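Long-range contacts in transcriptional regulator (Saccharomonospora viridis, PDB 4KWA), which probably binds DNA as a TetR-family transcriptional repressor, through an N-terminal helix-turn-helix domain, and holds a choline ion in its C-terminal domain: residues 133-138 with 146-151; 157-162 with 176-181; 14-19 with 28-33; 20-25 with 46-51. All blocks are in the same frame, centred on the assembly; numbering follows the deposited sequence.

From the N terminus, contact 3 comes first: it closes the turn between helix 2-20 and helix 27-34. Contact 4 crosses it, because residues 20-25 lie between the two segments of contact 3 while their partner, 46-51, comes after both; the two contacts touch, with centres 9 Å apart, and together tie up the DNA-binding domain. Contact 1 follows in the C-terminal domain and folds helix 148-168 back on the end of helix 113-139. Contact 2 then closes the loop between helix 148-168 and helix 175-190. Contacts 1 and 2 are in series and share helix 148-168, whereas contact 1 lies about 41 Å, centre to centre, from contact 3.

Contact 1: residues 133-138 with 146-151; sequences TIRTGQ and QDADEL
Gln-146, the first residue of 146-151 to touch helix 113-139, does so with its backbone: its carbonyl O accepts a hydrogen bond from Gln-138 NE2 at 2.9 Å, the donor tilted 18° from the carbonyl plane. A water donates both to this same Gln-146 O and to Gln-138 OE1, so the two ends of the Gln-138 amide are tied to one carbonyl, one directly and one through water. NE2 also bonds to Arg-144 O, within the connection between the helices. Asp-147 is the N-cap of helix 148-168, its OD1 taking the N-H of Glu-150 at 2.8 Å. Ala-148 then pushes its methyl between two side chains of the other helix, with CB 3.8 Å from Ile-134 CG2 and equally near the CG of Arg-135; the same methyl lies over one face of the Arg-135 guanidinium. Asp-149 meets that guanidinium at its edge: OD2 is 3.2 Å from Arg-135 NH2, a salt bridge whose hydrogen bond is weak, the carboxylate plane turned 65° from the guanidinium. Tyr-127 OH also bonds Asp-149 OD1. Last comes Leu-151, on the buried side. Its CG, anti to the backbone N (chi1 178°), packs tightly on Ile-134 CD1 at 3.5 Å, with Phe-185 and Ile-190 of helix 175-190 against the same leucine. The chemistry thus passes from a buried apolar side, where Ile-134, Ala-148 and Leu-151 meet, to a polar side where water takes part. This helical hairpin of the ligand-binding domain probably rests on the apolar packing, the poorly angled ion pair adding a weaker tie.

Contact 2: residues 157-162 with 176-181; sequences ALIDGL and DHMRQH
Helices 157-162 and 176-181 run nearly antiparallel, their N-to-C directions 162° apart and their axes approaching to 10.8 Å; Leu-162 and Met-178 bring the backbones nearest. This helical hairpin belongs to the all-helical C-terminal domain of a TetR-type regulator, where helix 148-168 and helix 175-190 also meet the second subunit, consistent with the four-helix dimer interface common in the family. The contact is buried and is made by side chains packing without direct polar bonds between the segments. Met-178, a selenomethionine, reaches across as a straight rod: CG stands anti to the backbone N (chi1 170°) and the chain stays extended to its end. Its CG lies 4.0 Å from Leu-162 CB, its SE rests against the backbone carbon of Leu-162, and its CE ends 3.4 Å from the carbonyl O of Ile-159. The same methyl meets Ile-159 CG2 at 4.1 Å, the two side chains crossing at about a right angle. Ile-159 also lies beside the bound choline, and Asp-160, next along the helix, is one of the residues that line its pocket, with Gln-88 and Trp-99. Met-178 thus probably backs Ile-159 at the edge of that pocket. Farther out along Leu-162, its methyls meet His-181. The polar atoms of this histidine are used between subunits, ND1 bonding Glu-150 and NE2 bonding Arg-154, both of the second subunit, while the ring packs on the leucine. Leu-162 CD2 sits over one face of that ring, offset toward the rim, and Leu-162 CD1 touches His-181 CD2 at 3.9 Å.

Contact 3: residues 14-19 with 28-33; sequences WRLIAR and HDIASE. With EDO (1,2-ethanediol), chain D.
Leu-16 of helix 2-20 drives its CD1 against helix 27-34, the first helix of the predicted helix-turn-helix in this TetR-type DNA-binding domain. The two short helical segments run at 128° to each other, with axes 10.8 Å apart, and Leu-16 is the main apolar link between them. Its CD1 lies anti to CA, and that carries the methyl to Ile-30 CG1, 3.8 Å away, and to the backbone O of Asp-29, 3.9 Å away. Asp-29 CB borders the same methyl, while its carboxylate turns elsewhere, OD2 taking the N-H of Arg-26. Val-25, from the connection between the helices, packs on both Leu-16 and Ile-30 and completes the apolar side. The other methyl of Leu-16, CD2, faces the looser, polar side. There Arg-15 bends at its third torsion (chi3 49°) and presents the edge of its guanidinium to Glu-33: Arg-15 NH2 stands 3.3 Å from Glu-33 OE1, a salt bridge with a straight but long and weak hydrogen bond, the two flat groups only 24° apart in tilt. A 1,2-ethanediol, probably from the crystallisation liquor, lies among these groups, and its C2 is 3.5 Å from Leu-16 CD2. Arg-19 lines another part of the diol with its CD; one face of its guanidinium is covered by Arg-15 CG, and the group is in a salt bridge to Asp-97 of helix 94-109. Arg-15 NE donates a hydrogen bond to O1 of the 1,2-ethanediol at 3.0 Å.

Contact 4: residues 20-25 with 46-51; sequences RGYHNV and PSKKDI
With CG anti to the backbone N (chi1 -154°) and every later torsion extended, Lys-48 runs straight from the start of helix 48-71 toward the turn 20-25, while Tyr-22, also with CG anti to its N (chi1 173°), sends its ring back the opposite way. The two slide past each other. Lys-48 CE lies over one face of the ring, a CH-pi contact, and NZ stands 4.7 Å from the ring centroid, almost on the normal, in cation-pi geometry. The ammonium is then gripped by backbone: NZ donates to Tyr-22 O at 2.8 Å and to Val-25 O at 2.7 Å, and also to a water that also bonds His-23 ND1. Carbonyls, ring and water thus all offer negative character to one charge, which probably steadies it as ammonium. Beyond the ring, Tyr-22 OH touches Lys-49 CG at 3.5 Å. His-23 NE2 bonds Glu-108, and its ring meets His-23 of the second subunit. At the base of the lysine, Ser-47 OG caps helix 48-71 by accepting from Asp-50 N. The contact pins the turn before the predicted helix-turn-helix to the helix that follows it, within the three-helix DNA-binding domain of TetR regulators, which helix 48-71 joins to the C-terminal domain.

Contact 1: residues 133-138 with 146-151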
# COMPACT_ATOMS: atom_id res chain seq x y z
N THR A 133 1.50 7.71 -22.07
CA THR A 133 0.10 8.01 -22.45
C THR A 133 -0.25 9.51 -22.29
O THR A 133 -0.94 10.13 -23.11
CB THR A 133 -0.79 7.12 -21.64
OG1 THR A 133 -0.31 5.77 -21.87
CG2 THR A 133 -2.32 7.25 -22.06
N ILE A 134 0.21 10.07 -21.18
CA ILE A 134 0.05 11.48 -20.92
C ILE A 134 0.65 12.31 -22.04
O ILE A 134 -0.06 13.19 -22.54
CB ILE A 134 0.57 11.85 -19.51
CG1 ILE A 134 -0.36 11.19 -18.49
CG2 ILE A 134 0.60 13.34 -19.32
CD1 ILE A 134 0.25 11.07 -17.11
N ARG A 135 1.91 12.05 -22.43
CA ARG A 135 2.54 12.83 -23.50
C ARG A 135 1.82 12.62 -24.85
O ARG A 135 1.73 13.51 -25.68
CB ARG A 135 4.04 12.45 -23.61
CG ARG A 135 4.79 12.76 -22.33
CD ARG A 135 6.27 12.37 -22.45
NE ARG A 135 7.06 12.43 -21.22
CZ ARG A 135 7.47 11.33 -20.58
NH1 ARG A 135 7.24 10.08 -21.11
NH2 ARG A 135 8.20 11.46 -19.51
N THR A 136 1.24 11.46 -25.10
CA THR A 136 0.47 11.37 -26.35
C THR A 136 -0.80 12.28 -26.31
O THR A 136 -1.09 12.96 -27.32
CB THR A 136 0.07 9.90 -26.66
OG1 THR A 136 1.21 9.07 -26.68
CG2 THR A 136 -0.61 9.73 -27.98
N GLY A 137 -1.56 12.21 -25.24
CA GLY A 137 -2.80 13.03 -25.09
C GLY A 137 -2.44 14.51 -25.14
O GLY A 137 -3.23 15.37 -25.59
N GLN A 138 -1.23 14.85 -24.65
CA GLN A 138 -0.76 16.21 -24.71
C GLN A 138 -0.54 16.58 -26.15
O GLN A 138 -1.02 17.65 -26.57
CB GLN A 138 0.52 16.40 -23.89
CG GLN A 138 0.21 16.45 -22.41
CD GLN A 138 1.45 16.46 -21.50
OE1 GLN A 138 2.54 16.01 -21.87
NE2 GLN A 138 1.25 16.87 -20.31
N GLN A 146 1.72 19.72 -18.65
CA GLN A 146 2.03 19.51 -17.29
C GLN A 146 3.18 18.49 -17.36
O GLN A 146 3.29 17.74 -18.37
CB GLN A 146 0.78 18.85 -16.73
CG GLN A 146 0.43 18.94 -15.31
CD GLN A 146 -0.61 17.85 -14.97
OE1 GLN A 146 -1.74 17.69 -15.56
NE2 GLN A 146 -0.24 17.10 -14.00
N ASP A 147 4.02 18.44 -16.33
CA ASP A 147 5.11 17.46 -16.34
C ASP A 147 4.48 16.06 -16.18
O ASP A 147 3.76 15.75 -15.21
CB ASP A 147 6.10 17.79 -15.25
CG ASP A 147 7.20 16.81 -15.14
OD1 ASP A 147 6.96 15.66 -14.77
OD2 ASP A 147 8.37 17.22 -15.35
N ALA A 148 4.72 15.24 -17.19
CA ALA A 148 4.17 13.89 -17.24
C ALA A 148 4.76 12.95 -16.25
O ALA A 148 4.14 11.97 -15.87
CB ALA A 148 4.34 13.31 -18.62
N ASP A 149 5.99 13.20 -15.85
CA ASP A 149 6.59 12.35 -14.87
C ASP A 149 5.94 12.59 -13.45
O ASP A 149 5.70 11.65 -12.68
CB ASP A 149 8.09 12.72 -14.81
CG ASP A 149 8.94 12.05 -15.87
OD1 ASP A 149 9.32 10.89 -15.65
OD2 ASP A 149 9.38 12.70 -16.84
N GLU A 150 5.76 13.85 -13.08
CA GLU A 150 5.15 14.19 -11.78
C GLU A 150 3.73 13.65 -11.75
O GLU A 150 3.30 13.08 -10.72
CB GLU A 150 5.13 15.71 -11.51
CG GLU A 150 6.48 16.34 -11.14
CD GLU A 150 7.00 16.01 -9.72
OE1 GLU A 150 7.96 16.73 -9.33
OE2 GLU A 150 6.51 15.11 -8.97
N LEU A 151 3.05 13.78 -12.90
CA LEU A 151 1.69 13.29 -13.06
C LEU A 151 1.65 11.77 -13.02
O LEU A 151 0.75 11.24 -12.40
CB LEU A 151 1.05 13.87 -14.32
CG LEU A 151 -0.38 13.35 -14.58
CD1 LEU A 151 -1.26 13.54 -13.35
CD2 LEU A 151 -1.02 14.07 -15.77
O HOH W 1 9.19 9.55 -18.31
O HOH W 2 4.63 16.67 -20.56

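Contact 2: residues 157-162 with 176-181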
# COMPACT_ATOMS: atom_id res chain seq x y z
N ALA A 157 0.51 6.69 -7.50
CA ALA A 157 0.33 6.80 -6.06
C ALA A 157 -1.15 6.80 -5.66
O ALA A 157 -1.53 6.03 -4.68
CB ALA A 157 1.09 7.97 -5.48
N LEU A 158 -1.97 7.58 -6.37
CA LEU A 158 -3.40 7.71 -6.09
C LEU A 158 -4.06 6.33 -6.24
O LEU A 158 -4.82 5.86 -5.42
CB LEU A 158 -4.01 8.75 -6.99
CG LEU A 158 -5.52 9.00 -6.83
CD1 LEU A 158 -5.88 9.38 -5.40
CD2 LEU A 158 -6.02 10.08 -7.76
N ILE A 159 -3.70 5.68 -7.33
CA ILE A 159 -4.23 4.37 -7.58
C ILE A 159 -3.94 3.41 -6.47
O ILE A 159 -4.84 2.68 -6.03
CB ILE A 159 -3.75 3.81 -8.92
CG1 ILE A 159 -4.39 4.57 -10.09
CG2 ILE A 159 -3.96 2.28 -8.93
CD1 ILE A 159 -3.75 4.33 -11.42
N ASP A 160 -2.68 3.29 -6.08
CA ASP A 160 -2.29 2.36 -4.96
C ASP A 160 -3.01 2.68 -3.62
O ASP A 160 -3.53 1.81 -2.94
CB ASP A 160 -0.78 2.41 -4.78
CG ASP A 160 -0.05 1.70 -5.86
OD1 ASP A 160 -0.64 0.90 -6.56
OD2 ASP A 160 1.11 1.91 -5.96
N GLY A 161 -3.11 3.95 -3.28
CA GLY A 161 -3.81 4.38 -2.12
C GLY A 161 -5.30 4.05 -2.07
O GLY A 161 -5.86 3.66 -1.04
N LEU A 162 -5.95 4.26 -3.18
CA LEU A 162 -7.36 3.95 -3.33
C LEU A 162 -7.52 2.49 -3.26
O LEU A 162 -8.47 2.02 -2.57
CB LEU A 162 -7.91 4.55 -4.65
CG LEU A 162 -7.98 6.10 -4.67
CD1 LEU A 162 -8.28 6.45 -6.11
CD2 LEU A 162 -9.12 6.55 -3.74
N ASP A 176 -16.56 0.62 -7.52
CA ASP A 176 -17.28 1.69 -8.24
C ASP A 176 -16.85 3.06 -7.76
O ASP A 176 -16.61 3.96 -8.56
CB ASP A 176 -18.82 1.56 -8.09
CG ASP A 176 -19.42 0.36 -8.86
OD1 ASP A 176 -18.90 -0.06 -9.89
OD2 ASP A 176 -20.48 -0.13 -8.43
N HIS A 177 -16.65 3.22 -6.45
CA HIS A 177 -16.24 4.54 -5.90
C HIS A 177 -14.81 4.91 -6.35
O HIS A 177 -14.56 6.03 -6.73
CB HIS A 177 -16.48 4.63 -4.42
CG HIS A 177 -17.96 4.59 -4.06
ND1 HIS A 177 -18.55 3.54 -3.36
CD2 HIS A 177 -18.97 5.44 -4.37
CE1 HIS A 177 -19.84 3.79 -3.21
NE2 HIS A 177 -20.12 4.93 -3.82
N MSE A 178 -13.93 3.92 -6.33
CA MSE A 178 -12.54 4.13 -6.78
C MSE A 178 -12.53 4.54 -8.26
O MSE A 178 -11.74 5.40 -8.71
CB MSE A 178 -11.80 2.78 -6.54
CG MSE A 178 -10.45 2.81 -7.20
SE MSE A 178 -9.38 1.30 -6.49
CE MSE A 178 -7.77 1.61 -7.48
N ARG A 179 -13.31 3.83 -9.04
CA ARG A 179 -13.45 4.12 -10.46
C ARG A 179 -13.89 5.54 -10.68
O ARG A 179 -13.29 6.23 -11.44
CB ARG A 179 -14.41 3.17 -11.18
CG ARG A 179 -14.43 3.34 -12.68
CD ARG A 179 -15.44 2.45 -13.39
NE ARG A 179 -15.10 1.05 -13.32
CZ ARG A 179 -15.76 0.16 -12.60
NH1 ARG A 179 -16.80 0.48 -11.89
NH2 ARG A 179 -15.38 -1.09 -12.60
N GLN A 180 -14.94 5.95 -9.97
CA GLN A 180 -15.47 7.34 -10.03
C GLN A 180 -14.41 8.40 -9.60
O GLN A 180 -14.20 9.39 -10.29
CB GLN A 180 -16.72 7.47 -9.12
CG GLN A 180 -17.52 8.75 -9.45
CD GLN A 180 -18.94 8.74 -8.88
OE1 GLN A 180 -19.86 9.32 -9.46
NE2 GLN A 180 -19.13 8.05 -7.77
N HIS A 181 -13.76 8.14 -8.48
CA HIS A 181 -12.71 9.05 -8.02
C HIS A 181 -11.59 9.24 -9.07
O HIS A 181 -11.10 10.34 -9.33
CB HIS A 181 -12.15 8.52 -6.68
CG HIS A 181 -11.21 9.50 -6.02
ND1 HIS A 181 -11.61 10.31 -4.97
CD2 HIS A 181 -10.00 9.96 -6.40
CE1 HIS A 181 -10.64 11.16 -4.69
NE2 HIS A 181 -9.64 10.95 -5.51

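Contact 3: residues 14-19 with 28-33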
# COMPACT_ATOMS: atom_id res chain seq x y z
N TRP A 14 -0.05 -18.89 -6.66
CA TRP A 14 -0.51 -17.50 -6.75
C TRP A 14 -1.85 -17.25 -6.10
O TRP A 14 -2.01 -16.36 -5.24
CB TRP A 14 -0.62 -17.06 -8.23
CG TRP A 14 -1.02 -15.59 -8.40
CD1 TRP A 14 -2.29 -15.06 -8.68
CD2 TRP A 14 -0.13 -14.47 -8.33
NE1 TRP A 14 -2.19 -13.67 -8.74
CE2 TRP A 14 -0.88 -13.30 -8.56
CE3 TRP A 14 1.23 -14.36 -8.08
CZ2 TRP A 14 -0.30 -12.01 -8.56
CZ3 TRP A 14 1.83 -13.07 -8.09
CH2 TRP A 14 1.04 -11.91 -8.34
N ARG A 15 -2.78 -18.14 -6.41
CA ARG A 15 -4.13 -18.10 -5.87
C ARG A 15 -4.19 -18.33 -4.34
O ARG A 15 -4.84 -17.55 -3.62
CB ARG A 15 -5.01 -19.06 -6.67
CG ARG A 15 -6.48 -19.04 -6.26
CD ARG A 15 -7.34 -19.97 -7.04
NE ARG A 15 -6.87 -21.33 -7.18
CZ ARG A 15 -6.24 -21.73 -8.27
NH1 ARG A 15 -5.99 -20.83 -9.21
NH2 ARG A 15 -5.80 -22.93 -8.39
N LEU A 16 -3.40 -19.30 -3.87
CA LEU A 16 -3.32 -19.57 -2.46
C LEU A 16 -2.66 -18.41 -1.68
O LEU A 16 -3.15 -18.00 -0.61
CB LEU A 16 -2.61 -20.90 -2.23
CG LEU A 16 -3.25 -22.20 -2.72
CD1 LEU A 16 -2.39 -23.43 -2.37
CD2 LEU A 16 -4.64 -22.26 -2.06
N ILE A 17 -1.63 -17.86 -2.26
CA ILE A 17 -0.91 -16.74 -1.65
C ILE A 17 -1.87 -15.51 -1.59
O ILE A 17 -1.94 -14.82 -0.60
CB ILE A 17 0.36 -16.42 -2.48
CG1 ILE A 17 1.42 -17.51 -2.25
CG2 ILE A 17 0.93 -15.04 -2.09
CD1 ILE A 17 2.56 -17.54 -3.23
N ALA A 18 -2.62 -15.28 -2.65
CA ALA A 18 -3.60 -14.19 -2.69
C ALA A 18 -4.68 -14.31 -1.66
O ALA A 18 -5.02 -13.37 -0.91
CB ALA A 18 -4.22 -14.14 -4.07
N ARG A 19 -5.25 -15.51 -1.56
CA ARG A 19 -6.42 -15.66 -0.68
C ARG A 19 -6.14 -16.01 0.76
O ARG A 19 -6.98 -15.76 1.64
CB ARG A 19 -7.33 -16.69 -1.35
CG ARG A 19 -7.61 -16.21 -2.75
CD ARG A 19 -8.67 -17.00 -3.45
NE ARG A 19 -8.80 -16.50 -4.79
CZ ARG A 19 -9.61 -17.02 -5.71
NH1 ARG A 19 -9.63 -16.52 -6.94
NH2 ARG A 19 -10.37 -18.05 -5.43
N HIS A 28 2.50 -28.32 1.39
CA HIS A 28 1.53 -29.41 1.24
C HIS A 28 0.16 -28.87 0.80
O HIS A 28 -0.63 -29.60 0.31
CB HIS A 28 1.38 -30.25 2.50
CG HIS A 28 0.40 -29.70 3.48
ND1 HIS A 28 0.74 -28.80 4.47
CD2 HIS A 28 -0.93 -29.93 3.63
CE1 HIS A 28 -0.33 -28.49 5.18
NE2 HIS A 28 -1.36 -29.15 4.69
N ASP A 29 -0.12 -27.59 1.04
CA ASP A 29 -1.41 -26.98 0.59
C ASP A 29 -1.38 -26.97 -0.94
O ASP A 29 -2.40 -27.23 -1.61
CB ASP A 29 -1.55 -25.56 1.09
CG ASP A 29 -1.68 -25.47 2.56
OD1 ASP A 29 -2.44 -26.30 3.09
OD2 ASP A 29 -1.13 -24.51 3.19
N ILE A 30 -0.23 -26.60 -1.48
CA ILE A 30 -0.08 -26.62 -2.94
C ILE A 30 -0.14 -28.04 -3.50
O ILE A 30 -0.91 -28.34 -4.44
CB ILE A 30 1.21 -25.94 -3.37
CG1 ILE A 30 1.22 -24.55 -2.86
CG2 ILE A 30 1.34 -25.83 -4.87
CD1 ILE A 30 2.58 -23.86 -2.80
N ALA A 31 0.57 -28.96 -2.85
CA ALA A 31 0.65 -30.35 -3.31
C ALA A 31 -0.72 -31.02 -3.24
O ALA A 31 -1.07 -31.76 -4.17
CB ALA A 31 1.67 -31.09 -2.51
N SER A 32 -1.50 -30.72 -2.19
CA SER A 32 -2.86 -31.29 -2.03
C SER A 32 -3.82 -30.82 -3.11
O SER A 32 -4.69 -31.56 -3.62
CB SER A 32 -3.49 -30.84 -0.70
OG SER A 32 -2.92 -31.62 0.32
N GLU A 33 -3.73 -29.57 -3.41
CA GLU A 33 -4.61 -28.98 -4.39
C GLU A 33 -4.38 -29.55 -5.75
O GLU A 33 -5.32 -29.67 -6.57
CB GLU A 33 -4.29 -27.51 -4.41
CG GLU A 33 -5.01 -26.70 -5.45
CD GLU A 33 -5.97 -25.72 -4.92
OE1 GLU A 33 -6.34 -24.90 -5.78
OE2 GLU A 33 -6.31 -25.76 -3.70
C1 EDO D . -8.40 -21.62 -3.90
O1 EDO D . -7.61 -22.70 -4.65
C2 EDO D . -7.58 -20.68 -3.00
O2 EDO D . -7.81 -20.57 -1.54

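Contact 4: residues 20-25 with 46-51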
# COMPACT_ATOMS: atom_id res chain seq x y z
N ARG A 20 -4.97 -16.56 1.04
CA ARG A 20 -4.62 -16.99 2.39
C ARG A 20 -3.45 -16.28 3.04
O ARG A 20 -3.32 -16.33 4.26
CB ARG A 20 -4.33 -18.51 2.37
CG ARG A 20 -5.47 -19.42 1.86
CD ARG A 20 -5.17 -20.89 2.24
NE ARG A 20 -5.78 -21.89 1.37
CZ ARG A 20 -5.58 -23.22 1.49
NH1 ARG A 20 -4.83 -23.71 2.45
NH2 ARG A 20 -6.19 -24.05 0.66
N GLY A 21 -2.63 -15.65 2.20
CA GLY A 21 -1.40 -14.99 2.58
C GLY A 21 -0.19 -15.93 2.50
O GLY A 21 -0.19 -17.12 2.94
N TYR A 22 0.86 -15.40 1.85
CA TYR A 22 2.11 -16.08 1.60
C TYR A 22 2.65 -16.86 2.77
O TYR A 22 3.02 -18.02 2.60
CB TYR A 22 3.17 -15.04 1.19
CG TYR A 22 4.51 -15.64 1.07
CD1 TYR A 22 4.84 -16.48 0.02
CD2 TYR A 22 5.50 -15.30 1.96
CE1 TYR A 22 6.09 -17.03 -0.09
CE2 TYR A 22 6.78 -15.84 1.82
CZ TYR A 22 7.06 -16.67 0.79
OH TYR A 22 8.32 -17.23 0.69
N HIS A 23 2.63 -16.27 3.96
CA HIS A 23 3.21 -17.01 5.16
C HIS A 23 2.32 -18.11 5.75
O HIS A 23 2.76 -18.92 6.60
CB HIS A 23 3.66 -16.00 6.21
CG HIS A 23 4.81 -15.12 5.71
ND1 HIS A 23 6.12 -15.56 5.65
CD2 HIS A 23 4.83 -13.84 5.28
CE1 HIS A 23 6.89 -14.58 5.19
NE2 HIS A 23 6.13 -13.51 4.99
N ASN A 24 1.06 -18.12 5.32
CA ASN A 24 0.09 -19.10 5.72
C ASN A 24 -0.04 -20.19 4.72
O ASN A 24 -0.80 -21.09 4.93
CB ASN A 24 -1.27 -18.46 5.97
CG ASN A 24 -1.19 -17.38 7.01
OD1 ASN A 24 -0.60 -17.59 8.03
ND2 ASN A 24 -1.73 -16.21 6.72
N VAL A 25 0.60 -20.06 3.58
CA VAL A 25 0.56 -21.14 2.62
C VAL A 25 1.73 -22.11 2.80
O VAL A 25 2.89 -21.73 2.68
CB VAL A 25 0.68 -20.60 1.22
CG1 VAL A 25 0.88 -21.73 0.24
CG2 VAL A 25 -0.55 -19.83 0.85
N PRO A 46 13.13 -24.80 -4.78
CA PRO A 46 13.77 -25.22 -3.53
C PRO A 46 13.40 -24.46 -2.31
O PRO A 46 13.70 -24.96 -1.22
CB PRO A 46 15.28 -25.13 -3.84
CG PRO A 46 15.38 -25.12 -5.33
CD PRO A 46 14.12 -24.43 -5.79
N SER A 47 12.81 -23.26 -2.43
CA SER A 47 12.42 -22.59 -1.27
C SER A 47 11.13 -21.88 -1.58
O SER A 47 10.79 -21.55 -2.74
CB SER A 47 13.44 -21.54 -0.86
OG SER A 47 13.19 -20.39 -1.62
N LYS A 48 10.43 -21.59 -0.51
CA LYS A 48 9.17 -20.95 -0.64
C LYS A 48 9.33 -19.60 -1.36
O LYS A 48 8.49 -19.23 -2.22
CB LYS A 48 8.67 -20.73 0.76
CG LYS A 48 7.21 -20.67 0.79
CD LYS A 48 6.78 -20.52 2.20
CE LYS A 48 5.32 -20.16 2.11
NZ LYS A 48 4.84 -19.99 3.50
N LYS A 49 10.38 -18.84 -0.98
CA LYS A 49 10.63 -17.52 -1.60
C LYS A 49 10.81 -17.67 -3.06
O LYS A 49 10.54 -16.74 -3.84
CB LYS A 49 11.88 -16.78 -1.02
CG LYS A 49 11.69 -16.24 0.38
CD LYS A 49 12.95 -15.57 0.94
CE LYS A 49 14.15 -16.51 1.05
NZ LYS A 49 15.30 -15.85 1.73
N ASP A 50 11.33 -18.81 -3.50
CA ASP A 50 11.40 -19.00 -4.94
C ASP A 50 10.06 -19.17 -5.57
O ASP A 50 9.88 -18.71 -6.71
CB ASP A 50 12.26 -20.16 -5.37
CG ASP A 50 13.68 -19.77 -5.53
OD1 ASP A 50 14.26 -19.20 -4.57
OD2 ASP A 50 14.20 -19.99 -6.64
N ILE A 51 9.13 -19.87 -4.90
CA ILE A 51 7.76 -19.99 -5.45
C ILE A 51 7.14 -18.56 -5.60
O ILE A 51 6.55 -18.24 -6.63
CB ILE A 51 6.84 -20.87 -4.60
CG1 ILE A 51 7.46 -22.25 -4.47
CG2 ILE A 51 5.42 -20.93 -5.25
CD1 ILE A 51 6.63 -23.19 -3.63
O HOH W 3 6.53 -18.20 5.17